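Local atomic coordinates of core protein VP4 (Bluetongue virus, PDB entry 2JHP), a protein that caps viral messenger RNA as a multifunctional enzyme of the inner capsid, binding S-adenosyl-L-homocysteine and guanine. Residues A[56-61]-A[78-83]; A[258-263]-A[297-302]; A[341-346]-A[353-358]. All blocks are in the same frame, centred on the assembly; numbering follows the deposited sequence.

Contact 1 (A[56-61]-A[78-83]); sequences KWTIRQ and LADIIK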
loop_
_atom_site.group_PDB
_atom_site.type_symbol
_atom_site.label_atom_id
_atom_site.label_comp_id
_atom_site.label_asym_id
_atom_site.label_seq_id
_atom_site.Cartn_x
_atom_site.Cartn_y
_atom_site.Cartn_z
ATOM N N LYS A 56 -2.078 15.211 -30.157
ATOM C CA LYS A 56 -0.934 16.126 -30.127
ATOM C C LYS A 56 -0.501 16.504 -28.699
ATOM O O LYS A 56 0.354 17.375 -28.503
ATOM C CB LYS A 56 -1.189 17.364 -30.999
ATOM C CG LYS A 56 -2.240 18.332 -30.479
ATOM C CD LYS A 56 -2.294 19.553 -31.376
ATOM C CE LYS A 56 -2.919 20.739 -30.673
ATOM N NZ LYS A 56 -2.936 21.934 -31.569
ATOM N N TRP A 57 -1.080 15.817 -27.716
ATOM C CA TRP A 57 -0.732 16.012 -26.303
ATOM C C TRP A 57 0.025 14.817 -25.708
ATOM O O TRP A 57 -0.276 13.658 -26.026
ATOM C CB TRP A 57 -1.987 16.321 -25.482
ATOM C CG TRP A 57 -2.787 17.488 -26.024
ATOM C CD1 TRP A 57 -4.065 17.456 -26.504
ATOM C CD2 TRP A 57 -2.347 18.849 -26.150
ATOM N NE1 TRP A 57 -4.453 18.711 -26.908
ATOM C CE2 TRP A 57 -3.416 19.584 -26.707
ATOM C CE3 TRP A 57 -1.152 19.519 -25.843
ATOM C CZ2 TRP A 57 -3.329 20.955 -26.965
ATOM C CZ3 TRP A 57 -1.067 20.881 -26.098
ATOM C CH2 TRP A 57 -2.149 21.585 -26.656
ATOM N N THR A 58 1.015 15.105 -24.860
ATOM C CA THR A 58 1.782 14.049 -24.190
ATOM C C THR A 58 1.003 13.459 -23.007
ATOM O O THR A 58 0.124 14.109 -22.425
ATOM C CB THR A 58 3.161 14.529 -23.682
ATOM O OG1 THR A 58 2.981 15.447 -22.600
ATOM C CG2 THR A 58 3.996 15.182 -24.803
ATOM N N ILE A 59 1.340 12.223 -22.662
ATOM C CA ILE A 59 0.717 11.509 -21.553
ATOM C C ILE A 59 0.710 12.316 -20.234
ATOM O O ILE A 59 -0.347 12.502 -19.623
ATOM C CB ILE A 59 1.327 10.073 -21.382
ATOM C CG1 ILE A 59 0.816 9.413 -20.106
ATOM C CG2 ILE A 59 2.842 10.096 -21.358
ATOM C CD1 ILE A 59 -0.597 9.045 -20.163
ATOM N N ARG A 60 1.880 12.802 -19.828
ATOM C CA ARG A 60 2.048 13.605 -18.621
ATOM C C ARG A 60 1.259 14.902 -18.655
ATOM O O ARG A 60 0.813 15.379 -17.605
ATOM C CB ARG A 60 3.524 13.941 -18.413
ATOM C CG ARG A 60 4.377 12.783 -17.911
ATOM C CD ARG A 60 5.774 13.266 -17.692
ATOM N NE ARG A 60 5.920 13.968 -16.424
ATOM C CZ ARG A 60 6.646 15.067 -16.253
ATOM N NH1 ARG A 60 7.279 15.624 -17.278
ATOM N NH2 ARG A 60 6.726 15.618 -15.051
ATOM N N GLN A 61 1.122 15.488 -19.848
ATOM C CA GLN A 61 0.300 16.680 -20.023
ATOM C C GLN A 61 -1.138 16.320 -19.728
ATOM O O GLN A 61 -1.789 16.979 -18.908
ATOM C CB GLN A 61 0.440 17.271 -21.421
ATOM C CG GLN A 61 1.693 18.091 -21.581
ATOM C CD GLN A 61 1.807 18.785 -22.944
ATOM O OE1 GLN A 61 1.559 18.177 -23.995
ATOM N NE2 GLN A 61 2.200 20.061 -22.923
ATOM N N LEU A 78 -1.168 8.844 -28.387
ATOM C CA LEU A 78 -0.820 10.170 -27.878
ATOM C C LEU A 78 0.416 10.710 -28.602
ATOM O O LEU A 78 0.974 10.029 -29.472
ATOM C CB LEU A 78 -0.589 10.112 -26.362
ATOM C CG LEU A 78 -1.742 10.325 -25.373
ATOM C CD1 LEU A 78 -3.082 9.831 -25.881
ATOM C CD2 LEU A 78 -1.414 9.672 -24.041
ATOM N N ALA A 79 0.835 11.930 -28.259
ATOM C CA ALA A 79 1.989 12.577 -28.916
ATOM C C ALA A 79 3.305 12.006 -28.426
ATOM O O ALA A 79 4.361 12.270 -28.991
ATOM C CB ALA A 79 1.961 14.084 -28.676
ATOM N N ASP A 80 3.207 11.205 -27.374
ATOM C CA ASP A 80 4.322 10.831 -26.533
ATOM C C ASP A 80 4.570 9.338 -26.671
ATOM O O ASP A 80 5.669 8.912 -27.017
ATOM C CB ASP A 80 3.933 11.147 -25.076
ATOM C CG ASP A 80 5.128 11.240 -24.139
ATOM O OD1 ASP A 80 6.235 10.772 -24.490
ATOM O OD2 ASP A 80 4.950 11.797 -23.036
ATOM N N ILE A 81 3.530 8.557 -26.371
ATOM C CA ILE A 81 3.580 7.100 -26.361
ATOM C C ILE A 81 2.262 6.537 -26.904
ATOM O O ILE A 81 1.296 7.280 -27.114
ATOM C CB ILE A 81 3.823 6.537 -24.919
ATOM C CG1 ILE A 81 2.716 6.981 -23.955
ATOM C CG2 ILE A 81 5.209 6.931 -24.386
ATOM C CD1 ILE A 81 2.635 6.149 -22.688
ATOM N N ILE A 82 2.235 5.227 -27.141
ATOM C CA ILE A 82 0.990 4.523 -27.414
ATOM C C ILE A 82 0.441 4.064 -26.055
ATOM O O ILE A 82 0.837 3.017 -25.524
ATOM C CB ILE A 82 1.190 3.352 -28.422
ATOM C CG1 ILE A 82 1.711 3.891 -29.760
ATOM C CG2 ILE A 82 -0.112 2.606 -28.652
ATOM C CD1 ILE A 82 2.139 2.835 -30.756
ATOM N N LYS A 83 -0.450 4.876 -25.489
ATOM C CA LYS A 83 -0.927 4.690 -24.118
ATOM C C LYS A 83 -1.920 3.544 -23.982
ATOM O O LYS A 83 -2.936 3.531 -24.668
ATOM C CB LYS A 83 -1.568 5.988 -23.598
ATOM C CG LYS A 83 -2.220 5.880 -22.217
ATOM C CD LYS A 83 -1.192 5.680 -21.099
ATOM C CE LYS A 83 -1.861 5.369 -19.762
ATOM N NZ LYS A 83 -2.053 3.910 -19.508
#

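Contact 2 (A[258-263]-A[297-302]); sequences VERLFI and GGAFSS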
loop_
_atom_site.group_PDB
_atom_site.type_symbol
_atom_site.label_atom_id
_atom_site.label_comp_id
_atom_site.label_asym_id
_atom_site.label_seq_id
_atom_site.Cartn_x
_atom_site.Cartn_y
_atom_site.Cartn_z
ATOM N N VAL A 258 21.247 -19.087 9.313
ATOM C CA VAL A 258 19.973 -19.201 8.614
ATOM C C VAL A 258 18.767 -19.059 9.551
ATOM O O VAL A 258 18.840 -19.393 10.733
ATOM C CB VAL A 258 19.839 -20.543 7.820
ATOM C CG1 VAL A 258 20.568 -20.462 6.475
ATOM C CG2 VAL A 258 20.329 -21.734 8.655
ATOM N N GLU A 259 17.662 -18.552 9.016
ATOM C CA GLU A 259 16.396 -18.645 9.721
ATOM C C GLU A 259 15.747 -19.941 9.291
ATOM O O GLU A 259 15.487 -20.148 8.099
ATOM C CB GLU A 259 15.480 -17.462 9.429
ATOM C CG GLU A 259 14.162 -17.587 10.160
ATOM C CD GLU A 259 13.233 -16.403 9.987
ATOM O OE1 GLU A 259 13.673 -15.326 9.525
ATOM O OE2 GLU A 259 12.042 -16.561 10.331
ATOM N N ARG A 260 15.525 -20.817 10.266
ATOM C CA ARG A 260 14.874 -22.098 10.040
ATOM C C ARG A 260 13.487 -22.096 10.671
ATOM O O ARG A 260 13.291 -21.531 11.748
ATOM C CB ARG A 260 15.701 -23.239 10.621
ATOM C CG ARG A 260 17.084 -23.399 10.030
ATOM C CD ARG A 260 17.847 -24.528 10.731
ATOM N NE ARG A 260 19.290 -24.452 10.522
ATOM C CZ ARG A 260 20.157 -23.996 11.424
ATOM N NH1 ARG A 260 19.730 -23.556 12.604
ATOM N NH2 ARG A 260 21.454 -23.960 11.135
ATOM N N LEU A 261 12.532 -22.724 9.987
ATOM C CA LEU A 261 11.183 -22.948 10.524
ATOM C C LEU A 261 10.865 -24.437 10.597
ATOM O O LEU A 261 11.135 -25.187 9.653
ATOM C CB LEU A 261 10.133 -22.226 9.675
ATOM C CG LEU A 261 8.676 -22.697 9.622
ATOM C CD1 LEU A 261 7.948 -22.453 10.931
ATOM C CD2 LEU A 261 8.015 -21.937 8.492
ATOM N N PHE A 262 10.281 -24.841 11.722
ATOM C CA PHE A 262 9.950 -26.225 12.009
ATOM C C PHE A 262 8.444 -26.435 11.837
ATOM O O PHE A 262 7.641 -25.796 12.520
ATOM C CB PHE A 262 10.394 -26.542 13.442
ATOM C CG PHE A 262 10.171 -27.974 13.872
ATOM C CD1 PHE A 262 11.143 -28.941 13.637
ATOM C CD2 PHE A 262 9.015 -28.340 14.554
ATOM C CE1 PHE A 262 10.952 -30.262 14.049
ATOM C CE2 PHE A 262 8.816 -29.659 14.976
ATOM C CZ PHE A 262 9.785 -30.621 14.720
ATOM N N ILE A 263 8.073 -27.320 10.911
ATOM C CA ILE A 263 6.665 -27.625 10.612
ATOM C C ILE A 263 6.357 -29.103 10.914
ATOM O O ILE A 263 6.976 -29.997 10.330
ATOM C CB ILE A 263 6.300 -27.297 9.143
ATOM C CG1 ILE A 263 6.553 -25.818 8.838
ATOM C CG2 ILE A 263 4.837 -27.654 8.865
ATOM C CD1 ILE A 263 6.111 -25.368 7.449
ATOM N N GLY A 297 14.982 -25.196 19.999
ATOM C CA GLY A 297 14.998 -23.741 20.118
ATOM C C GLY A 297 16.455 -23.323 20.149
ATOM O O GLY A 297 17.281 -23.975 20.796
ATOM N N GLY A 298 16.785 -22.249 19.448
ATOM C CA GLY A 298 18.183 -21.871 19.265
ATOM C C GLY A 298 18.597 -22.112 17.827
ATOM O O GLY A 298 19.367 -21.334 17.267
ATOM N N ALA A 299 18.071 -23.188 17.235
ATOM C CA ALA A 299 18.277 -23.498 15.817
ATOM C C ALA A 299 17.099 -23.045 14.945
ATOM O O ALA A 299 17.233 -22.888 13.724
ATOM C CB ALA A 299 18.527 -24.991 15.634
ATOM N N PHE A 300 15.946 -22.837 15.573
ATOM C CA PHE A 300 14.726 -22.483 14.848
ATOM C C PHE A 300 14.129 -21.176 15.312
ATOM O O PHE A 300 13.940 -20.964 16.501
ATOM C CB PHE A 300 13.670 -23.574 15.014
ATOM C CG PHE A 300 13.891 -24.768 14.146
ATOM C CD1 PHE A 300 14.578 -25.868 14.627
ATOM C CD2 PHE A 300 13.400 -24.789 12.836
ATOM C CE1 PHE A 300 14.774 -26.963 13.826
ATOM C CE2 PHE A 300 13.593 -25.883 12.012
ATOM C CZ PHE A 300 14.273 -26.974 12.501
ATOM N N SER A 301 13.805 -20.308 14.360
ATOM C CA SER A 301 13.088 -19.059 14.669
ATOM C C SER A 301 11.644 -19.295 15.163
ATOM O O SER A 301 11.118 -18.525 15.975
ATOM C CB SER A 301 13.012 -18.194 13.423
ATOM O OG SER A 301 12.097 -18.775 12.510
ATOM N N SER A 302 11.008 -20.342 14.643
ATOM C CA SER A 302 9.587 -20.565 14.867
ATOM C C SER A 302 9.173 -21.987 14.530
ATOM O O SER A 302 9.846 -22.676 13.769
ATOM C CB SER A 302 8.753 -19.577 14.039
ATOM O OG SER A 302 9.287 -19.424 12.730
HETATM O O HOH W 1 9.909 -18.246 10.251
HETATM O O HOH W 2 16.526 -19.992 12.960
#

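Contact 3 (A[341-346]-A[353-358]); sequences RLRGYS and HPDASV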
loop_
_atom_site.group_PDB
_atom_site.type_symbol
_atom_site.label_atom_id
_atom_site.label_comp_id
_atom_site.label_asym_id
_atom_site.label_seq_id
_atom_site.Cartn_x
_atom_site.Cartn_y
_atom_site.Cartn_z
ATOM N N ARG A 341 6.937 -19.371 19.059
ATOM C CA ARG A 341 8.012 -18.412 18.814
ATOM C C ARG A 341 9.209 -18.826 19.648
ATOM O O ARG A 341 9.116 -18.972 20.870
ATOM C CB ARG A 341 7.586 -16.992 19.151
ATOM C CG ARG A 341 8.464 -15.926 18.470
ATOM C CD ARG A 341 9.041 -14.976 19.484
ATOM N NE ARG A 341 10.163 -15.568 20.192
ATOM C CZ ARG A 341 10.517 -15.273 21.436
ATOM N NH1 ARG A 341 9.831 -14.383 22.140
ATOM N NH2 ARG A 341 11.561 -15.881 21.977
ATOM N N LEU A 342 10.328 -19.041 18.973
ATOM C CA LEU A 342 11.512 -19.570 19.622
ATOM C C LEU A 342 12.673 -18.584 19.542
ATOM O O LEU A 342 12.535 -17.493 19.011
ATOM C CB LEU A 342 11.902 -20.907 18.979
ATOM C CG LEU A 342 10.866 -22.028 18.933
ATOM C CD1 LEU A 342 11.330 -23.152 18.010
ATOM C CD2 LEU A 342 10.586 -22.569 20.322
ATOM N N ARG A 343 13.810 -18.957 20.106
ATOM C CA ARG A 343 15.033 -18.236 19.825
ATOM C C ARG A 343 15.685 -19.037 18.720
ATOM O O ARG A 343 15.380 -20.223 18.548
ATOM C CB ARG A 343 15.927 -18.094 21.063
ATOM C CG ARG A 343 16.235 -19.383 21.779
ATOM C CD ARG A 343 15.345 -19.605 22.999
ATOM N NE ARG A 343 15.259 -21.032 23.323
ATOM C CZ ARG A 343 16.301 -21.800 23.642
ATOM N NH1 ARG A 343 17.533 -21.298 23.685
ATOM N NH2 ARG A 343 16.111 -23.088 23.907
ATOM N N GLY A 344 16.571 -18.397 17.973
ATOM C CA GLY A 344 17.073 -18.947 16.721
ATOM C C GLY A 344 17.104 -17.783 15.757
ATOM O O GLY A 344 16.229 -16.912 15.812
ATOM N N TYR A 345 18.115 -17.735 14.890
ATOM C CA TYR A 345 18.255 -16.607 13.974
ATOM C C TYR A 345 16.959 -16.372 13.192
ATOM O O TYR A 345 16.288 -17.323 12.774
ATOM C CB TYR A 345 19.454 -16.792 13.042
ATOM C CG TYR A 345 19.698 -15.608 12.152
ATOM C CD1 TYR A 345 19.187 -15.576 10.860
ATOM C CD2 TYR A 345 20.415 -14.502 12.605
ATOM C CE1 TYR A 345 19.399 -14.476 10.025
ATOM C CE2 TYR A 345 20.631 -13.394 11.781
ATOM C CZ TYR A 345 20.122 -13.393 10.491
ATOM O OH TYR A 345 20.333 -12.316 9.660
ATOM N N SER A 346 16.610 -15.094 13.031
ATOM C CA SER A 346 15.374 -14.683 12.365
ATOM C C SER A 346 15.536 -13.316 11.718
ATOM O O SER A 346 16.080 -12.398 12.323
ATOM C CB SER A 346 14.211 -14.654 13.358
ATOM O OG SER A 346 13.077 -14.019 12.795
ATOM N N HIS A 353 6.159 -11.455 20.465
ATOM C CA HIS A 353 5.430 -12.702 20.699
ATOM C C HIS A 353 6.141 -13.446 21.816
ATOM O O HIS A 353 7.336 -13.723 21.710
ATOM C CB HIS A 353 5.381 -13.556 19.432
ATOM C CG HIS A 353 4.829 -12.829 18.248
ATOM N ND1 HIS A 353 3.476 -12.673 18.036
ATOM C CD2 HIS A 353 5.449 -12.192 17.225
ATOM C CE1 HIS A 353 3.286 -11.983 16.927
ATOM N NE2 HIS A 353 4.467 -11.678 16.416
ATOM N N PRO A 354 5.419 -13.748 22.911
ATOM C CA PRO A 354 6.074 -14.412 24.047
ATOM C C PRO A 354 6.698 -15.760 23.675
ATOM O O PRO A 354 6.093 -16.543 22.935
ATOM C CB PRO A 354 4.947 -14.588 25.071
ATOM C CG PRO A 354 3.687 -14.372 24.340
ATOM C CD PRO A 354 3.990 -13.489 23.163
ATOM N N ASP A 355 7.913 -15.988 24.173
ATOM C CA ASP A 355 8.635 -17.262 24.063
ATOM C C ASP A 355 7.682 -18.427 24.301
ATOM O O ASP A 355 6.789 -18.334 25.147
ATOM C CB ASP A 355 9.748 -17.305 25.119
ATOM C CG ASP A 355 11.115 -17.619 24.528
ATOM O OD1 ASP A 355 11.269 -18.659 23.841
ATOM O OD2 ASP A 355 12.049 -16.814 24.762
ATOM N N ALA A 356 7.857 -19.521 23.565
ATOM C CA ALA A 356 6.952 -20.654 23.729
ATOM C C ALA A 356 7.152 -21.245 25.100
ATOM O O ALA A 356 8.288 -21.512 25.508
ATOM C CB ALA A 356 7.159 -21.700 22.651
ATOM N N SER A 357 6.043 -21.409 25.818
ATOM C CA SER A 357 6.062 -21.941 27.178
ATOM C C SER A 357 4.931 -22.938 27.437
ATOM O O SER A 357 4.084 -23.178 26.583
ATOM C CB SER A 357 5.987 -20.794 28.187
ATOM O OG SER A 357 4.873 -19.960 27.907
ATOM N N VAL A 358 4.929 -23.516 28.630
ATOM C CA VAL A 358 3.899 -24.469 29.012
ATOM C C VAL A 358 2.595 -23.723 29.276
ATOM O O VAL A 358 2.572 -22.755 30.029
ATOM C CB VAL A 358 4.345 -25.354 30.204
ATOM C CG1 VAL A 358 4.850 -24.504 31.378
ATOM C CG2 VAL A 358 3.221 -26.290 30.637
#

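Contact 1 (A[56-61]-A[78-83])
Ile59 and Leu78 form the apolar heart of this contact: Leu78 CD2 lies against Ile59 CB at 3.8 Å and is as near to the backbone at Ile59 CA. With its CG1 anti to the backbone N (chi1 172°), Ile59 sends its two branches to different partners. Ile59 CD1 runs out to the methylenes of Lys83, meeting Lys83 CD at 3.5 Å with the two side chains crossing at about a right angle. Ile59 CG2 faces Ile81 CG1 more loosely and also meets a carboxylate oxygen, 3.2 Å from Asp80 OD2. Asp80 OD2 is also 3.3 Å from Thr58 CB, so one side of the Asp80 carboxylate rests on carbon, while OD1 forms a long, weak ion pair with Lys487.

The hydrogen bonding across the contact is between backbones. Ala79 N donates to Trp57 O at 3.0 Å, almost straight at the hydrogen (168°), and the methyl of Ala79 settles against the carbonyl carbon of Lys56.

Within 56-61, Thr58 and Gln61 make a capping box: Thr58 N donates to Gln61 OE1 at 3.2 Å, on an in-plane lone pair, and a weak bond returns from Gln61 N to Thr58 OG1. The same OE1 lies at the edge of the Trp57 indole.

In the fold, the start of helix 59-64 meets the turn joining strands 75-77 and 82-84. Trp57 turns away from 78-83 and packs on Leu34 and Leu37 of helix 34-41, Leu78 also reaches Leu62 of helix 59-64, and the Lys83 amine bonds to Asp488 O.

Contact 2 (A[258-263]-A[297-302])
One face of the Phe300 ring is covered by Phe262 CB, which stands 3.8 Å from the ring centroid in a CH-pi contact; Leu261 C lies at its edge, near the ring plane. The Phe262 ring turns its own edge to that same Phe300 ring, a T-shaped pair with planes at 80°. The Arg260 guanidinium carries Val258 CG2 over one face and the Ala299 carbonyl at its edge, where Arg260 NH1 donates to Ala299 O at 2.8 Å, in both planes and on a lone pair. Arg260 NH2 is held by Asn253 O.

Strand 260-264 here meets the approach to strand 302-308, its parallel neighbour in a seven-stranded sheet of order 3-2-1-4-5-7-6, the arrangement of class I methyltransferases. The Phe262 side chain is about 9 Å from a bound S-adenosyl-L-homocysteine.

Phe262 N donates nearly straight to Ser302 O at 3.0 Å (173°), and Ser301 N reaches Arg260 O at 2.9 Å. Ser301 OG sits 3.1 Å from both Arg260 O and Glu259 OE2. Water 1 links Glu259 OE2 to Ser302 OG, and water 2 accepts from Arg260 N. The Glu259 carboxylate is gripped further by His347 N, Ser189 and a salt bridge to Arg350.

Contact 3 (A[341-346]-A[353-358])
Arg341 lays one face of its guanidinium over the backbone of Asp355, whose CA stands 3.5 Å above the plane and toward the rim of the group. From there the nitrogens part company. Arg341 NH1 makes a short bond of 2.6 Å to His353 O, arriving nearly along the C=O axis, with the oxygen tilted a little from the guanidinium plane. Arg341 NH2 forms a salt bridge with Asp355 OD2 at 3.0 Å; guanidinium and carboxylate are turned 59° from each other, so they do not meet as a flat, two-pronged pair. Arg341 NE turns back on its own segment and donates to Leu342 O at 3.3 Å, from above that carbonyl plane. The reach back follows from the torsions: CG stands anti to the backbone N (chi1 -160°), after which the chain bends at chi2 and again at chi3 (77°). Three partners thus fix how the group is rotated, and its methylenes cross His353 at a slant, Arg341 CD 3.9 Å from His353 CB.

The segment 341-346 begins at the end of strand 335-341, an antiparallel strand of the methyltransferase-like sheet, and 353-358 brings the chain back into strand 357-362, which pairs with strand 315-320. Thr321 joins both sides, its OG1 bonding with Arg341 N and Pro354 O.

Between the backbones, Ala356 N donates to Arg341 O at 3.0 Å. Leu342 CD2 touches Ala356 CB loosely at 4.2 Å. Arg343 NE remains 4.7 Å from Asp355 OD1, where the opposite charges may attract weakly, without direct contact. The His353 ring turns to other company: ND1 bonds with Tyr322 OH, and His389 meets the ring edge-to-face.

How the contacts relate
Contact 1 comes first along the chain, then contact 2, then contact 3, with no overlap. Contact 1 belongs to the N-terminal part, beside the five-stranded parallel sheet that includes strands 48-51 and 67-71; it lies on the opposite side of the chain's centre from contacts 2 and 3, its centre 53 and 55 Å from theirs. Those two are neighbours, centres about 9 Å apart, at one end of the methyltransferase-like sheet, where 260-264, 302-308 and 335-341 lie side by side; contact 3 leads from it into the separate pair 315-320 and 357-362. Probable backbone hydrogen bonds join them, Gly298 N to Arg343 O and Leu342 N to Ser301 O. The separation fits an enzyme that spreads its capping work over distinct modules.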